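Long-range contacts in acyl-CoA N-acyltransferases (NAT) superfamily protein (Arabidopsis thaliana, PDB 6TH0), which probably transfers the acetyl group of acetyl-CoA to the N-terminal methionine of transmembrane proteins and to protein lysines, through its GNAT-fold domain: residues Glu17-Ile22 with Glu61-Phe66; Arg9-Ser14 with Ile45-Ala50. One frame throughout, in Å; residues are numbered along the deposited sequence.

Contact 1 of 2, residues Glu17-Ile22 with Glu61-Phe66; sequences ERLEQI and EELIGF
Arg18, on a helix, grips a single backbone oxygen side-on with two of its nitrogens: its NE lies 2.9 Å from Leu63 O and its NH2 3.1 Å from the same atom. The oxygen sits at the guanidinium edge, within 2° of its plane, so both N-H groups converge on it. The chain reaches it with CG anti to the backbone N (chi1 169°) and a bend at chi2. One further bond, Arg18 NH1 to Gln21 OE1 at 2.8 Å, comes from the next helical turn and helps fix the rotation of the group.

Glu62 lies over one guanidinium face, its carboxylate plane only 16° from that of the arginine. This is a stack of charges with a long salt bridge, Arg18 NE to Glu62 OE2 at 3.8 Å, to which no N-H points; Glu62 OE1 has its stronger partner in Arg55. Over the opposite face comes Ile22 CD1.

Beside the polar grip the contact is apolar. Arg18 CG meets Leu63 CG at 3.7 Å, and Leu19 CD1 approaches Phe66 CB. Ile22 CG2 packs obliquely on the Phe66 ring, 3.6 Å from CE2. The ring also meets that of His23, and the Phe66 side chain is about 6 Å from the bound acetyl-CoA.

Ile64 and Gly65 both face Ala50, a classic beta bulge early in strand 63-73. Helix 16-26 packs through Leu63 and Phe66, which flank the bulge, on this GNAT strand, which pairs with strands 45-52 and 93-102, while Leu19 also reaches Phe36 and Val39 of helix 33-41.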
loop_
_atom_site.group_PDB
_atom_site.type_symbol
_atom_site.label_atom_id
_atom_site.label_comp_id
_atom_site.label_asym_id
_atom_site.label_seq_id
_atom_site.Cartn_x
_atom_site.Cartn_y
_atom_site.Cartn_z
ATOM N N GLU A 17 -11.448 -14.201 2.864
ATOM C CA GLU A 17 -12.824 -13.701 2.795
ATOM C C GLU A 17 -12.922 -12.271 3.303
ATOM O O GLU A 17 -13.481 -11.395 2.631
ATOM C CB GLU A 17 -13.760 -14.606 3.593
ATOM C CG GLU A 17 -15.233 -14.362 3.313
ATOM C CD GLU A 17 -16.139 -15.082 4.299
ATOM O OE1 GLU A 17 -15.721 -16.133 4.833
ATOM O OE2 GLU A 17 -17.262 -14.590 4.545
ATOM N N ARG A 18 -12.376 -12.012 4.491
ATOM C CA ARG A 18 -12.445 -10.664 5.049
ATOM C C ARG A 18 -11.712 -9.662 4.166
ATOM O O ARG A 18 -12.208 -8.556 3.926
ATOM C CB ARG A 18 -11.877 -10.659 6.469
ATOM C CG ARG A 18 -11.642 -9.269 7.053
ATOM C CD ARG A 18 -12.958 -8.559 7.366
ATOM N NE ARG A 18 -12.716 -7.440 8.272
ATOM C CZ ARG A 18 -13.629 -6.527 8.596
ATOM N NH1 ARG A 18 -14.849 -6.602 8.085
ATOM N NH2 ARG A 18 -13.325 -5.550 9.436
ATOM N N LEU A 19 -10.535 -10.035 3.660
ATOM C CA LEU A 19 -9.762 -9.134 2.815
ATOM C C LEU A 19 -10.537 -8.741 1.570
ATOM O O LEU A 19 -10.575 -7.555 1.202
ATOM C CB LEU A 19 -8.432 -9.791 2.419
ATOM C CG LEU A 19 -7.399 -8.883 1.743
ATOM C CD1 LEU A 19 -6.866 -7.772 2.650
ATOM C CD2 LEU A 19 -6.265 -9.726 1.136
ATOM N N GLU A 20 -11.150 -9.717 0.898
ATOM C CA GLU A 20 -11.905 -9.395 -0.305
ATOM C C GLU A 20 -13.071 -8.492 0.044
ATOM O O GLU A 20 -13.327 -7.495 -0.637
ATOM C CB GLU A 20 -12.435 -10.652 -0.985
ATOM C CG GLU A 20 -11.418 -11.490 -1.735
ATOM C CD GLU A 20 -12.076 -12.691 -2.391
ATOM O OE1 GLU A 20 -12.747 -13.466 -1.673
ATOM O OE2 GLU A 20 -11.943 -12.850 -3.624
ATOM N N GLN A 21 -13.749 -8.808 1.140
ATOM C CA GLN A 21 -14.954 -8.077 1.519
ATOM C C GLN A 21 -14.641 -6.620 1.853
ATOM O O GLN A 21 -15.333 -5.707 1.388
ATOM C CB GLN A 21 -15.604 -8.807 2.691
ATOM C CG GLN A 21 -16.691 -8.067 3.430
ATOM C CD GLN A 21 -16.527 -8.225 4.929
ATOM O OE1 GLN A 21 -15.924 -7.378 5.590
ATOM N NE2 GLN A 21 -17.040 -9.323 5.472
ATOM N N ILE A 22 -13.599 -6.383 2.654
ATOM C CA ILE A 22 -13.240 -5.019 3.036
ATOM C C ILE A 22 -12.776 -4.214 1.824
ATOM O O ILE A 22 -13.072 -3.018 1.715
ATOM C CB ILE A 22 -12.196 -5.028 4.167
ATOM C CG1 ILE A 22 -12.126 -3.637 4.820
ATOM C CG2 ILE A 22 -10.811 -5.442 3.630
ATOM C CD1 ILE A 22 -11.389 -3.622 6.144
ATOM N N GLU A 61 -9.168 -11.907 15.844
ATOM C CA GLU A 61 -8.173 -12.127 14.796
ATOM C C GLU A 61 -8.586 -11.563 13.438
ATOM O O GLU A 61 -7.784 -11.595 12.494
ATOM C CB GLU A 61 -7.880 -13.626 14.660
ATOM C CG GLU A 61 -6.809 -14.158 15.603
ATOM C CD GLU A 61 -5.521 -13.361 15.550
ATOM O OE1 GLU A 61 -5.128 -12.927 14.448
ATOM O OE2 GLU A 61 -4.905 -13.162 16.617
ATOM N N GLU A 62 -9.797 -11.022 13.326
ATOM C CA GLU A 62 -10.274 -10.436 12.080
ATOM C C GLU A 62 -9.598 -9.095 11.829
ATOM O O GLU A 62 -9.552 -8.240 12.716
ATOM C CB GLU A 62 -11.793 -10.263 12.132
ATOM C CG GLU A 62 -12.427 -9.819 10.819
ATOM C CD GLU A 62 -13.909 -9.508 10.954
ATOM O OE1 GLU A 62 -14.266 -8.689 11.826
ATOM O OE2 GLU A 62 -14.716 -10.093 10.200
ATOM N N LEU A 63 -9.053 -8.907 10.630
ATOM C CA LEU A 63 -8.324 -7.672 10.367
ATOM C C LEU A 63 -9.278 -6.481 10.313
ATOM O O LEU A 63 -10.423 -6.593 9.865
ATOM C CB LEU A 63 -7.526 -7.776 9.062
ATOM C CG LEU A 63 -8.255 -7.947 7.726
ATOM C CD1 LEU A 63 -8.661 -6.609 7.158
ATOM C CD2 LEU A 63 -7.364 -8.693 6.729
ATOM N N ILE A 64 -8.803 -5.334 10.792
ATOM C CA ILE A 64 -9.536 -4.079 10.692
ATOM C C ILE A 64 -8.755 -3.030 9.902
ATOM O O ILE A 64 -9.196 -1.884 9.770
ATOM C CB ILE A 64 -9.937 -3.567 12.092
ATOM C CG1 ILE A 64 -8.748 -3.567 13.051
ATOM C CG2 ILE A 64 -11.036 -4.454 12.664
ATOM C CD1 ILE A 64 -7.756 -2.447 12.818
ATOM N N GLY A 65 -7.618 -3.418 9.342
ATOM C CA GLY A 65 -6.849 -2.541 8.480
ATOM C C GLY A 65 -5.924 -3.407 7.659
ATOM O O GLY A 65 -5.655 -4.556 8.010
ATOM N N PHE A 66 -5.466 -2.859 6.536
ATOM C CA PHE A 66 -4.622 -3.649 5.646
ATOM C C PHE A 66 -3.767 -2.705 4.817
ATOM O O PHE A 66 -4.129 -1.547 4.600
ATOM C CB PHE A 66 -5.478 -4.528 4.721
ATOM C CG PHE A 66 -6.390 -3.745 3.863
ATOM C CD1 PHE A 66 -5.948 -3.226 2.657
ATOM C CD2 PHE A 66 -7.675 -3.434 4.296
ATOM C CE1 PHE A 66 -6.788 -2.441 1.871
ATOM C CE2 PHE A 66 -8.510 -2.664 3.518
ATOM C CZ PHE A 66 -8.083 -2.180 2.302
#

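Contact 2 of 2, residues Arg9-Ser14 with Ile45-Ala50; sequences RPINPS and IVSWAA
Arg9 and Ala49 form an antiparallel hydrogen-bonded pair where strand 6-10, at one border of the mixed GNAT sheet, meets strand 45-52. Both backbone bonds of the pair are made: Ala49 N to Arg9 O is short at 2.7 Å and almost straight (177°), and Arg9 N to Ala49 O measures 3.1 Å.

The two side chains lie on the same face of the sheet. With CG between the backbone N and the carbonyl carbon (chi1 56°), the arginine carries one guanidinium face over Ala49 CB, which is 3.9 Å from Arg9 NH1. That nitrogen also donates to Pro10 O at 3.1 Å and forms a salt bridge with Asp15, while Arg9 NH2 bonds Glu61 O. Replacing Arg9 with an alanine would probably deprive Asp15 of this charged mate, take a donor from Glu61 O and leave Ala49 CB without the guanidinium over it.

Ile11 carries the contact further. Its CG1 packs on Ala49 CB at 3.8 Å, while CD1 comes to 3.7 Å from Trp48 O. Ser47 fits against the same side chain, its OG reaching within 3.3 Å of Ile11 CB.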
loop_
_atom_site.group_PDB
_atom_site.type_symbol
_atom_site.label_atom_id
_atom_site.label_comp_id
_atom_site.label_asym_id
_atom_site.label_seq_id
_atom_site.Cartn_x
_atom_site.Cartn_y
_atom_site.Cartn_z
ATOM N N ARG A 9 0.408 -7.989 11.596
ATOM C CA ARG A 9 0.937 -9.290 11.212
ATOM C C ARG A 9 0.816 -9.432 9.708
ATOM O O ARG A 9 0.054 -8.694 9.069
ATOM C CB ARG A 9 0.194 -10.430 11.919
ATOM C CG ARG A 9 -1.336 -10.395 11.677
ATOM C CD ARG A 9 -1.949 -11.771 11.925
ATOM N NE ARG A 9 -3.413 -11.756 11.828
ATOM C CZ ARG A 9 -4.085 -11.790 10.681
ATOM N NH1 ARG A 9 -3.427 -11.816 9.529
ATOM N NH2 ARG A 9 -5.413 -11.790 10.676
ATOM N N PRO A 10 1.558 -10.358 9.105
ATOM C CA PRO A 10 1.391 -10.600 7.672
ATOM C C PRO A 10 -0.016 -11.098 7.384
ATOM O O PRO A 10 -0.636 -11.789 8.195
ATOM C CB PRO A 10 2.442 -11.665 7.360
ATOM C CG PRO A 10 3.449 -11.554 8.486
ATOM C CD PRO A 10 2.640 -11.169 9.689
ATOM N N ILE A 11 -0.534 -10.723 6.220
ATOM C CA ILE A 11 -1.790 -11.315 5.779
ATOM C C ILE A 11 -1.558 -12.771 5.393
ATOM O O ILE A 11 -0.531 -13.123 4.789
ATOM C CB ILE A 11 -2.386 -10.498 4.624
ATOM C CG1 ILE A 11 -2.746 -9.107 5.136
ATOM C CG2 ILE A 11 -3.667 -11.170 4.109
ATOM C CD1 ILE A 11 -3.320 -8.185 4.088
ATOM N N ASN A 12 -2.482 -13.639 5.776
ATOM C CA ASN A 12 -2.385 -15.063 5.477
ATOM C C ASN A 12 -3.677 -15.560 4.852
ATOM O O ASN A 12 -4.675 -14.836 4.794
ATOM C CB ASN A 12 -2.042 -15.875 6.738
ATOM C CG ASN A 12 -3.058 -15.705 7.844
ATOM O OD1 ASN A 12 -4.194 -16.165 7.731
ATOM N ND2 ASN A 12 -2.652 -15.047 8.925
ATOM N N PRO A 13 -3.690 -16.804 4.364
ATOM C CA PRO A 13 -4.877 -17.294 3.641
ATOM C C PRO A 13 -6.170 -17.237 4.437
ATOM O O PRO A 13 -7.238 -17.077 3.834
ATOM C CB PRO A 13 -4.496 -18.737 3.292
ATOM C CG PRO A 13 -2.999 -18.695 3.189
ATOM C CD PRO A 13 -2.551 -17.728 4.248
ATOM N N SER A 14 -6.126 -17.370 5.763
ATOM C CA SER A 14 -7.370 -17.315 6.519
ATOM C C SER A 14 -8.023 -15.938 6.471
ATOM O O SER A 14 -9.203 -15.823 6.826
ATOM C CB SER A 14 -7.126 -17.715 7.973
ATOM O OG SER A 14 -6.422 -16.694 8.661
ATOM N N ILE A 45 3.794 -10.172 -3.670
ATOM C CA ILE A 45 3.018 -9.171 -2.957
ATOM C C ILE A 45 3.325 -9.340 -1.483
ATOM O O ILE A 45 3.275 -10.455 -0.953
ATOM C CB ILE A 45 1.501 -9.312 -3.199
ATOM C CG1 ILE A 45 1.147 -8.924 -4.635
ATOM C CG2 ILE A 45 0.683 -8.481 -2.150
ATOM C CD1 ILE A 45 -0.349 -8.894 -4.885
ATOM N N VAL A 46 3.707 -8.243 -0.844
ATOM C CA VAL A 46 3.915 -8.204 0.589
ATOM C C VAL A 46 2.717 -7.489 1.176
ATOM O O VAL A 46 2.118 -6.603 0.548
ATOM C CB VAL A 46 5.249 -7.544 1.000
ATOM C CG1 VAL A 46 6.418 -8.441 0.625
ATOM C CG2 VAL A 46 5.400 -6.176 0.349
ATOM N N SER A 47 2.348 -7.880 2.385
ATOM C CA SER A 47 1.195 -7.193 2.942
ATOM C C SER A 47 1.143 -7.345 4.452
ATOM O O SER A 47 1.789 -8.217 5.042
ATOM C CB SER A 47 -0.088 -7.734 2.317
ATOM O OG SER A 47 -0.181 -9.121 2.575
ATOM N N TRP A 48 0.373 -6.452 5.066
ATOM C CA TRP A 48 0.243 -6.386 6.510
ATOM C C TRP A 48 -1.220 -6.203 6.875
ATOM O O TRP A 48 -1.951 -5.467 6.206
ATOM C CB TRP A 48 1.078 -5.250 7.091
ATOM C CG TRP A 48 2.539 -5.532 7.061
ATOM C CD1 TRP A 48 3.285 -6.068 8.069
ATOM C CD2 TRP A 48 3.445 -5.307 5.968
ATOM N NE1 TRP A 48 4.594 -6.182 7.679
ATOM C CE2 TRP A 48 4.721 -5.715 6.396
ATOM C CE3 TRP A 48 3.301 -4.790 4.677
ATOM C CZ2 TRP A 48 5.854 -5.634 5.575
ATOM C CZ3 TRP A 48 4.421 -4.699 3.865
ATOM C CH2 TRP A 48 5.685 -5.130 4.316
ATOM N N ALA A 49 -1.636 -6.866 7.939
ATOM C CA ALA A 49 -2.960 -6.694 8.503
ATOM C C ALA A 49 -2.817 -5.986 9.840
ATOM O O ALA A 49 -1.823 -6.159 10.547
ATOM C CB ALA A 49 -3.667 -8.042 8.687
ATOM N N ALA A 50 -3.795 -5.153 10.156
ATOM C CA ALA A 50 -3.959 -4.596 11.491
ATOM C C ALA A 50 -5.106 -5.328 12.162
ATOM O O ALA A 50 -6.158 -5.520 11.547
ATOM C CB ALA A 50 -4.255 -3.096 11.436
#

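Overall arrangement
From the N terminus, strand 6-10 runs into segment 9-14 of contact 2, whose loop leads to helix 16-26, which carries the first segment of contact 1. The chain then runs through helix 33-41 before strand 45-52 returns to close the loop of contact 2; strand 63-73 follows and closes contact 1. The segments therefore alternate and the two loops cross instead of nesting. Their centres lie 9 Å apart. Backbone pairing joins them, with Ile64 N 2.8 Å from Ala50 O, and Leu19 CD1 packs 3.8 Å from Ile11 CD1. Together they tie the first three strands of the sheet to its first helix.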